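Alpha-amylase G-6 (Bacillus halodurans, PDB 2C3H) is a multidomain amylase whose family 26 carbohydrate-binding module, the part described here, binds alpha-glucose units and probably starch. Local coordinates at residues P20-Y25 with P40-Y45; V60-K65 with P78-D83. All coordinates share one frame; numbering follows the deposited sequence.

Contact 1 of 2, residues P20-Y25 with P40-Y45. With GLC (alpha-D-glucopyranose), chain I; GLC (alpha-D-glucopyranose), chain B.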
loop_
_atom_site.group_PDB
_atom_site.type_symbol
_atom_site.label_atom_id
_atom_site.label_comp_id
_atom_site.label_asym_id
_atom_site.label_seq_id
_atom_site.Cartn_x
_atom_site.Cartn_y
_atom_site.Cartn_z
ATOM N N PRO A 20 -8.079 -0.702 4.800
ATOM C CA PRO A 20 -7.065 0.063 4.087
ATOM C C PRO A 20 -7.172 0.026 2.558
ATOM O O PRO A 20 -7.532 -1.027 1.993
ATOM C CB PRO A 20 -5.757 -0.596 4.548
ATOM C CG PRO A 20 -6.159 -1.948 5.083
ATOM C CD PRO A 20 -7.504 -1.827 5.570
ATOM N N HIS A 21 -6.833 1.158 1.928
ATOM C CA HIS A 21 -6.597 1.227 0.488
ATOM C C HIS A 21 -5.112 1.492 0.182
ATOM O O HIS A 21 -4.367 2.024 1.005
ATOM C CB HIS A 21 -7.500 2.258 -0.202
ATOM C CG HIS A 21 -8.958 1.915 -0.168
ATOM N ND1 HIS A 21 -9.638 1.619 0.999
ATOM C CD2 HIS A 21 -9.884 1.866 -1.165
ATOM C CE1 HIS A 21 -10.907 1.362 0.714
ATOM N NE2 HIS A 21 -11.079 1.496 -0.596
ATOM N N LEU A 22 -4.670 1.047 -0.979
ATOM C CA LEU A 22 -3.287 1.219 -1.367
ATOM C C LEU A 22 -3.234 2.222 -2.507
ATOM O O LEU A 22 -3.755 1.941 -3.617
ATOM C CB LEU A 22 -2.689 -0.109 -1.810
ATOM C CG LEU A 22 -1.167 -0.016 -2.013
ATOM C CD1 LEU A 22 -0.550 -0.029 -0.637
ATOM C CD2 LEU A 22 -0.577 -1.147 -2.851
ATOM N N TYR A 23 -2.670 3.396 -2.236
ATOM C CA TYR A 23 -2.485 4.404 -3.277
ATOM C C TYR A 23 -1.041 4.281 -3.756
ATOM O O TYR A 23 -0.127 4.050 -2.927
ATOM C CB TYR A 23 -2.840 5.819 -2.773
ATOM C CG TYR A 23 -2.423 6.888 -3.734
ATOM C CD1 TYR A 23 -3.241 7.229 -4.823
ATOM C CD2 TYR A 23 -1.200 7.541 -3.594
ATOM C CE1 TYR A 23 -2.862 8.209 -5.735
ATOM C CE2 TYR A 23 -0.808 8.516 -4.501
ATOM C CZ TYR A 23 -1.661 8.832 -5.580
ATOM O OH TYR A 23 -1.305 9.765 -6.514
ATOM N N TYR A 24 -0.813 4.410 -5.071
ATOM C CA TYR A 24 0.541 4.248 -5.598
ATOM C C TYR A 24 0.795 5.059 -6.857
ATOM O O TYR A 24 -0.107 5.291 -7.622
ATOM C CB TYR A 24 0.848 2.754 -5.839
ATOM C CG TYR A 24 -0.134 2.029 -6.757
ATOM C CD1 TYR A 24 -1.264 1.362 -6.235
ATOM C CD2 TYR A 24 0.101 1.975 -8.144
ATOM C CE1 TYR A 24 -2.130 0.703 -7.056
ATOM C CE2 TYR A 24 -0.775 1.322 -8.995
ATOM C CZ TYR A 24 -1.883 0.694 -8.457
ATOM O OH TYR A 24 -2.729 0.020 -9.299
ATOM N N TYR A 25 2.034 5.502 -7.070
ATOM C CA TYR A 25 2.359 6.294 -8.258
ATOM C C TYR A 25 3.826 6.020 -8.506
ATOM O O TYR A 25 4.418 5.200 -7.769
ATOM C CB TYR A 25 2.071 7.782 -8.029
ATOM C CG TYR A 25 2.878 8.391 -6.893
ATOM C CD1 TYR A 25 2.515 8.170 -5.553
ATOM C CD2 TYR A 25 4.009 9.177 -7.154
ATOM C CE1 TYR A 25 3.255 8.743 -4.482
ATOM C CE2 TYR A 25 4.778 9.748 -6.080
ATOM C CZ TYR A 25 4.364 9.516 -4.758
ATOM O OH TYR A 25 5.066 10.015 -3.702
ATOM N N PRO A 40 -7.335 1.372 -4.652
ATOM C CA PRO A 40 -8.040 0.122 -4.342
ATOM C C PRO A 40 -7.952 -0.407 -2.899
ATOM O O PRO A 40 -6.930 -0.265 -2.179
ATOM C CB PRO A 40 -7.418 -0.902 -5.299
ATOM C CG PRO A 40 -5.997 -0.375 -5.580
ATOM C CD PRO A 40 -6.125 1.133 -5.480
ATOM N N GLU A 41 -9.081 -1.029 -2.527
ATOM C CA GLU A 41 -9.270 -1.832 -1.336
ATOM C C GLU A 41 -8.222 -2.903 -1.228
ATOM O O GLU A 41 -8.068 -3.712 -2.125
ATOM C CB GLU A 41 -10.631 -2.545 -1.398
ATOM C CG GLU A 41 -11.681 -1.975 -0.481
ATOM C CD GLU A 41 -12.430 -3.001 0.371
ATOM O OE1 GLU A 41 -13.152 -2.566 1.282
ATOM O OE2 GLU A 41 -12.325 -4.225 0.174
ATOM N N MET A 42 -7.525 -2.942 -0.109
ATOM C CA MET A 42 -6.639 -4.056 0.119
ATOM C C MET A 42 -7.512 -5.222 0.584
ATOM O O MET A 42 -8.393 -5.029 1.439
ATOM C CB MET A 42 -5.561 -3.672 1.114
ATOM C CG MET A 42 -4.768 -2.478 0.644
ATOM S SD MET A 42 -3.436 -2.118 1.720
ATOM C CE MET A 42 -2.232 -3.316 1.162
ATOM N N GLU A 43 -7.329 -6.386 -0.043
ATOM C CA GLU A 43 -7.976 -7.627 0.373
ATOM C C GLU A 43 -7.586 -7.947 1.793
ATOM O O GLU A 43 -6.430 -7.779 2.151
ATOM C CB GLU A 43 -7.507 -8.779 -0.518
ATOM C CG GLU A 43 -8.619 -9.340 -1.408
ATOM C CD GLU A 43 -8.303 -9.321 -2.912
ATOM O OE1 GLU A 43 -8.093 -10.423 -3.489
ATOM O OE2 GLU A 43 -8.286 -8.222 -3.541
ATOM N N HIS A 44 -8.540 -8.399 2.600
ATOM C CA HIS A 44 -8.235 -8.860 3.951
ATOM C C HIS A 44 -7.313 -10.064 3.882
ATOM O O HIS A 44 -7.542 -10.965 3.091
ATOM C CB HIS A 44 -9.530 -9.199 4.732
ATOM C CG HIS A 44 -9.289 -9.736 6.115
ATOM N ND1 HIS A 44 -8.189 -9.388 6.874
ATOM C CD2 HIS A 44 -10.019 -10.576 6.881
ATOM C CE1 HIS A 44 -8.243 -10.001 8.044
ATOM N NE2 HIS A 44 -9.351 -10.721 8.078
ATOM N N TYR A 45 -6.261 -10.078 4.691
ATOM C CA TYR A 45 -5.332 -11.223 4.688
ATOM C C TYR A 45 -5.513 -12.139 5.896
ATOM O O TYR A 45 -6.128 -13.189 5.762
ATOM C CB TYR A 45 -3.879 -10.790 4.495
ATOM C CG TYR A 45 -2.900 -11.927 4.533
ATOM C CD1 TYR A 45 -2.788 -12.816 3.465
ATOM C CD2 TYR A 45 -2.091 -12.129 5.649
ATOM C CE1 TYR A 45 -1.876 -13.879 3.513
ATOM C CE2 TYR A 45 -1.202 -13.164 5.707
ATOM C CZ TYR A 45 -1.081 -14.042 4.651
ATOM O OH TYR A 45 -0.162 -15.086 4.734
HETATM C C1 GLC I . 0.998 11.602 -2.785
HETATM C C2 GLC I . 2.300 11.989 -2.125
HETATM C C3 GLC I . 2.907 13.183 -2.823
HETATM C C4 GLC I . 2.995 12.901 -4.325
HETATM C C5 GLC I . 1.624 12.619 -4.890
HETATM C C6 GLC I . 1.719 12.203 -6.343
HETATM O O2 GLC I . 2.024 12.368 -0.803
HETATM O O3 GLC I . 4.170 13.413 -2.208
HETATM O O4 GLC I . 3.551 13.990 -5.020
HETATM O O5 GLC I . 1.020 11.541 -4.190
HETATM O O6 GLC I . 0.481 11.682 -6.777
HETATM C C1 GLC B . -3.929 13.706 -1.197
HETATM C C2 GLC B . -2.950 13.100 -0.197
HETATM C C3 GLC B . -1.531 13.229 -0.724
HETATM C C4 GLC B . -1.466 12.529 -2.072
HETATM C C5 GLC B . -2.461 13.154 -3.030
HETATM C C6 GLC B . -2.409 12.441 -4.373
HETATM O O1 GLC B . -3.743 15.108 -1.286
HETATM O O2 GLC B . -3.057 13.734 1.058
HETATM O O3 GLC B . -0.521 12.687 0.129
HETATM O O4 GLC B . -0.164 12.753 -2.547
HETATM O O5 GLC B . -3.781 13.111 -2.487
HETATM O O6 GLC B . -3.293 13.024 -5.325
#
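In a beta-sandwich, part of strand 21-28 of the three-stranded sheet meets the lead-in to strand 43-46 of the other sheet: Pro-20, His-21 and Leu-22 lie against Pro-40, Glu-41 and Met-42. Two backbone bonds flank the single bridge between His-21 and Glu-41. Met-42 N gives a nearly straight one (170°) to Pro-20 O at 2.8 Å, and Leu-22 N gives its N-H to Pro-40 O at 2.9 Å. In both hydrogen bonds a proline is the acceptor through its carbonyl, a role open to a residue without an N-H.

The imidazole of His-21 turns one face to CA of Glu-41, which sits 3.8 Å from the ring centroid, a CH-pi contact close to the ring normal. ND1 bonds to Thr-19 O, which restrains the ring's turn, while CG of Glu-41 lies 3.5 Å from NE2 of His-21. On the inner side, Met-42 has CG anti to its carbonyl carbon (chi1 -58°). Its SD then lies 4.0 Å from Pro-20 CB, and a bend at chi3 (81°) carries CE to Leu-22 CD1. A flexible thioether suits this interface between the sheets, where Phe-11 and Tyr-50 also pack on Met-42.

Farther along the strand, Tyr-23 OH shares a 2.6 Å hydrogen bond with O6 of the chain I glucose, which approaches in the plane of the phenol ring. Tyr-25 instead offers a ring face, with C6 of that glucose 3.8 Å above its plane. Aromatic stacking joined to a hydroxyl bond is characteristic of the sugar sites of starch-binding beta-sandwich modules.

Contact 2 of 2, residues V60-K65 with P78-D83. With GLC (alpha-D-glucopyranose), chain I.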
loop_
_atom_site.group_PDB
_atom_site.type_symbol
_atom_site.label_atom_id
_atom_site.label_comp_id
_atom_site.label_asym_id
_atom_site.label_seq_id
_atom_site.Cartn_x
_atom_site.Cartn_y
_atom_site.Cartn_z
ATOM N N VAL A 60 7.603 1.027 -7.173
ATOM C CA VAL A 60 6.452 1.863 -6.890
ATOM C C VAL A 60 6.755 2.804 -5.703
ATOM O O VAL A 60 7.614 2.493 -4.862
ATOM C CB VAL A 60 5.192 0.961 -6.630
ATOM C CG1 VAL A 60 4.799 0.885 -5.164
ATOM C CG2 VAL A 60 4.032 1.413 -7.450
ATOM N N ARG A 61 6.082 3.966 -5.677
ATOM C CA ARG A 61 5.905 4.756 -4.450
ATOM C C ARG A 61 4.467 4.596 -3.983
ATOM O O ARG A 61 3.499 4.630 -4.792
ATOM C CB ARG A 61 6.253 6.231 -4.654
ATOM C CG ARG A 61 7.744 6.440 -4.883
ATOM C CD ARG A 61 8.209 7.907 -4.875
ATOM N NE ARG A 61 9.665 7.961 -4.798
ATOM C CZ ARG A 61 10.469 7.863 -5.867
ATOM N NH1 ARG A 61 11.774 7.917 -5.700
ATOM N NH2 ARG A 61 9.975 7.710 -7.110
ATOM N N LEU A 62 4.307 4.357 -2.689
ATOM C CA LEU A 62 2.980 4.044 -2.207
ATOM C C LEU A 62 2.603 4.716 -0.892
ATOM O O LEU A 62 3.452 4.987 -0.030
ATOM C CB LEU A 62 2.760 2.514 -2.171
ATOM C CG LEU A 62 3.589 1.730 -1.138
ATOM C CD1 LEU A 62 2.972 1.586 0.312
ATOM C CD2 LEU A 62 3.922 0.386 -1.730
ATOM N N LEU A 63 1.308 4.960 -0.726
ATOM C CA LEU A 63 0.802 5.428 0.552
ATOM C C LEU A 63 -0.361 4.521 0.942
ATOM O O LEU A 63 -1.132 4.091 0.072
ATOM C CB LEU A 63 0.322 6.865 0.449
ATOM C CG LEU A 63 1.406 7.912 0.319
ATOM C CD1 LEU A 63 1.762 8.121 -1.217
ATOM C CD2 LEU A 63 1.027 9.203 1.012
ATOM N N PHE A 64 -0.516 4.279 2.240
ATOM C CA PHE A 64 -1.751 3.649 2.740
ATOM C C PHE A 64 -2.749 4.731 3.141
ATOM O O PHE A 64 -2.348 5.795 3.639
ATOM C CB PHE A 64 -1.448 2.712 3.905
ATOM C CG PHE A 64 -0.321 1.724 3.617
ATOM C CD1 PHE A 64 -0.553 0.563 2.835
ATOM C CD2 PHE A 64 0.980 1.967 4.097
ATOM C CE1 PHE A 64 0.483 -0.371 2.572
ATOM C CE2 PHE A 64 2.056 1.044 3.805
ATOM C CZ PHE A 64 1.806 -0.121 3.056
ATOM N N LYS A 65 -4.024 4.462 2.882
ATOM C CA LYS A 65 -5.167 5.320 3.264
ATOM C C LYS A 65 -6.396 4.450 3.624
ATOM O O LYS A 65 -6.408 3.218 3.374
ATOM C CB LYS A 65 -5.578 6.309 2.141
ATOM C CG LYS A 65 -5.716 5.681 0.748
ATOM C CD LYS A 65 -6.063 6.720 -0.351
ATOM C CE LYS A 65 -7.210 7.701 0.090
ATOM N NZ LYS A 65 -8.545 7.009 0.269
ATOM N N PRO A 78 6.068 12.082 0.455
ATOM C CA PRO A 78 6.308 11.073 -0.594
ATOM C C PRO A 78 5.888 9.667 -0.179
ATOM O O PRO A 78 5.975 9.268 1.009
ATOM C CB PRO A 78 7.843 11.106 -0.827
ATOM C CG PRO A 78 8.420 12.262 0.074
ATOM C CD PRO A 78 7.285 12.791 0.895
ATOM N N GLY A 79 5.438 8.909 -1.167
ATOM C CA GLY A 79 5.129 7.502 -0.974
ATOM C C GLY A 79 6.327 6.737 -0.419
ATOM O O GLY A 79 7.478 7.205 -0.548
ATOM N N PHE A 80 6.058 5.599 0.239
ATOM C CA PHE A 80 7.123 4.666 0.569
ATOM C C PHE A 80 7.614 4.065 -0.791
ATOM O O PHE A 80 6.815 3.775 -1.663
ATOM C CB PHE A 80 6.635 3.571 1.526
ATOM C CG PHE A 80 6.362 4.040 2.948
ATOM C CD1 PHE A 80 7.386 4.506 3.777
ATOM C CD2 PHE A 80 5.078 3.955 3.471
ATOM C CE1 PHE A 80 7.102 4.906 5.097
ATOM C CE2 PHE A 80 4.789 4.371 4.772
ATOM C CZ PHE A 80 5.795 4.833 5.587
ATOM N N PHE A 81 8.922 3.922 -0.963
ATOM C CA PHE A 81 9.489 3.261 -2.157
ATOM C C PHE A 81 9.739 1.762 -1.949
ATOM O O PHE A 81 10.475 1.374 -1.053
ATOM C CB PHE A 81 10.805 3.955 -2.578
ATOM C CG PHE A 81 11.399 3.397 -3.825
ATOM C CD1 PHE A 81 10.857 3.709 -5.079
ATOM C CD2 PHE A 81 12.471 2.522 -3.764
ATOM C CE1 PHE A 81 11.403 3.167 -6.249
ATOM C CE2 PHE A 81 13.024 1.967 -4.929
ATOM C CZ PHE A 81 12.489 2.293 -6.166
ATOM N N ARG A 82 9.083 0.936 -2.751
ATOM C CA ARG A 82 9.390 -0.503 -2.911
ATOM C C ARG A 82 9.612 -0.713 -4.429
ATOM O O ARG A 82 8.834 -0.154 -5.183
ATOM C CB ARG A 82 8.127 -1.260 -2.529
ATOM C CG ARG A 82 7.645 -1.060 -1.125
ATOM C CD ARG A 82 8.019 -2.226 -0.317
ATOM N NE ARG A 82 9.072 -1.847 0.573
ATOM C CZ ARG A 82 9.916 -2.688 1.131
ATOM N NH1 ARG A 82 10.813 -2.190 1.965
ATOM N NH2 ARG A 82 9.875 -3.995 0.880
ATOM N N ASP A 83 10.542 -1.461 -5.022
ATOM C CA ASP A 83 11.426 -2.592 -4.733
ATOM C C ASP A 83 10.999 -4.036 -4.760
ATOM O O ASP A 83 11.378 -4.769 -5.657
ATOM C CB ASP A 83 12.608 -2.316 -3.827
ATOM C CG ASP A 83 13.815 -1.991 -4.633
ATOM O OD1 ASP A 83 13.658 -1.897 -5.863
ATOM O OD2 ASP A 83 14.936 -1.772 -4.168
HETATM C C1 GLC I . 0.998 11.602 -2.785
HETATM C C2 GLC I . 2.300 11.989 -2.125
HETATM C C3 GLC I . 2.907 13.183 -2.823
HETATM C C4 GLC I . 2.995 12.901 -4.325
HETATM C C5 GLC I . 1.624 12.619 -4.890
HETATM C C6 GLC I . 1.719 12.203 -6.343
HETATM O O2 GLC I . 2.024 12.368 -0.803
HETATM O O3 GLC I . 4.170 13.413 -2.208
HETATM O O4 GLC I . 3.551 13.990 -5.020
HETATM O O5 GLC I . 1.020 11.541 -4.190
HETATM O O6 GLC I . 0.481 11.682 -6.777
HETATM O O HOH W 1 9.964 7.967 -2.239
#
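Arg-61 and Phe-81 form a non-hydrogen-bonded pair of the antiparallel hairpin, and their side chains cross with guanidinium and ring planes 41° apart. Phe-81 CD1 stands 4.2 Å above the centre of the guanidinium plane, while Arg-61 CG, 4.1 Å from that CD1, meets the ring at its edge. The extended arginine suits this outer face: its NH2 reaches a salt bridge with Asp-26, and its NE gives a 2.6 Å hydrogen bond to a water that donates one to Gly-79 O.

On the inner face, Leu-62 spreads two methyls. CD1 lies over the rim of the Phe-64 ring, 3.4 Å above its plane, and CD2 touches Arg-82 CG at 4.0 Å. Phe-80 CD2 comes within 4.2 Å of Phe-64 CE2, and Trp-92 meets the Phe-80 ring edge-to-face.

Leu-63 has CG anti to its carbonyl carbon (chi1 -72°), which puts CD1 tightly against Gly-79 CA at 3.4 Å. Gly-79 suits the place because a CB would run into Leu-62 N. Leu-63 CD2 lies 3.8 Å from O2 of the chain I glucose; with an alanine here, a gap would probably open between Gly-79 and the sugar, losing that van der Waals contact. Backbone bonds between Val-60 and Arg-82 and between Leu-62 and Phe-80 satisfy their N-H and C=O groups, while the Arg-82 guanidinium leaves this chiefly apolar face for Gln-84 O and a cation-pi contact with Trp-92.

Overall arrangement
The centres of the two contacts lie 11 Å apart, and along the chain they come in series, contact 1 closing before contact 2 opens. They share the three-stranded antiparallel sheet, in which strand 59-65 is central between 21-28 and 71-82. Contact 1 ties one outer strand to the approach to the five-stranded sheet; contact 2 pairs the central strand with the other outer one. Probable backbone bonds from His-21 N to Lys-65 O and from Leu-63 N to Tyr-23 O join them directly, and Leu-22 packs on Phe-64 between the sheets. Both touch the same glucose and contribute to the sugar site on the sandwich's surface, which Gly-76 and Glu-77 help to complete.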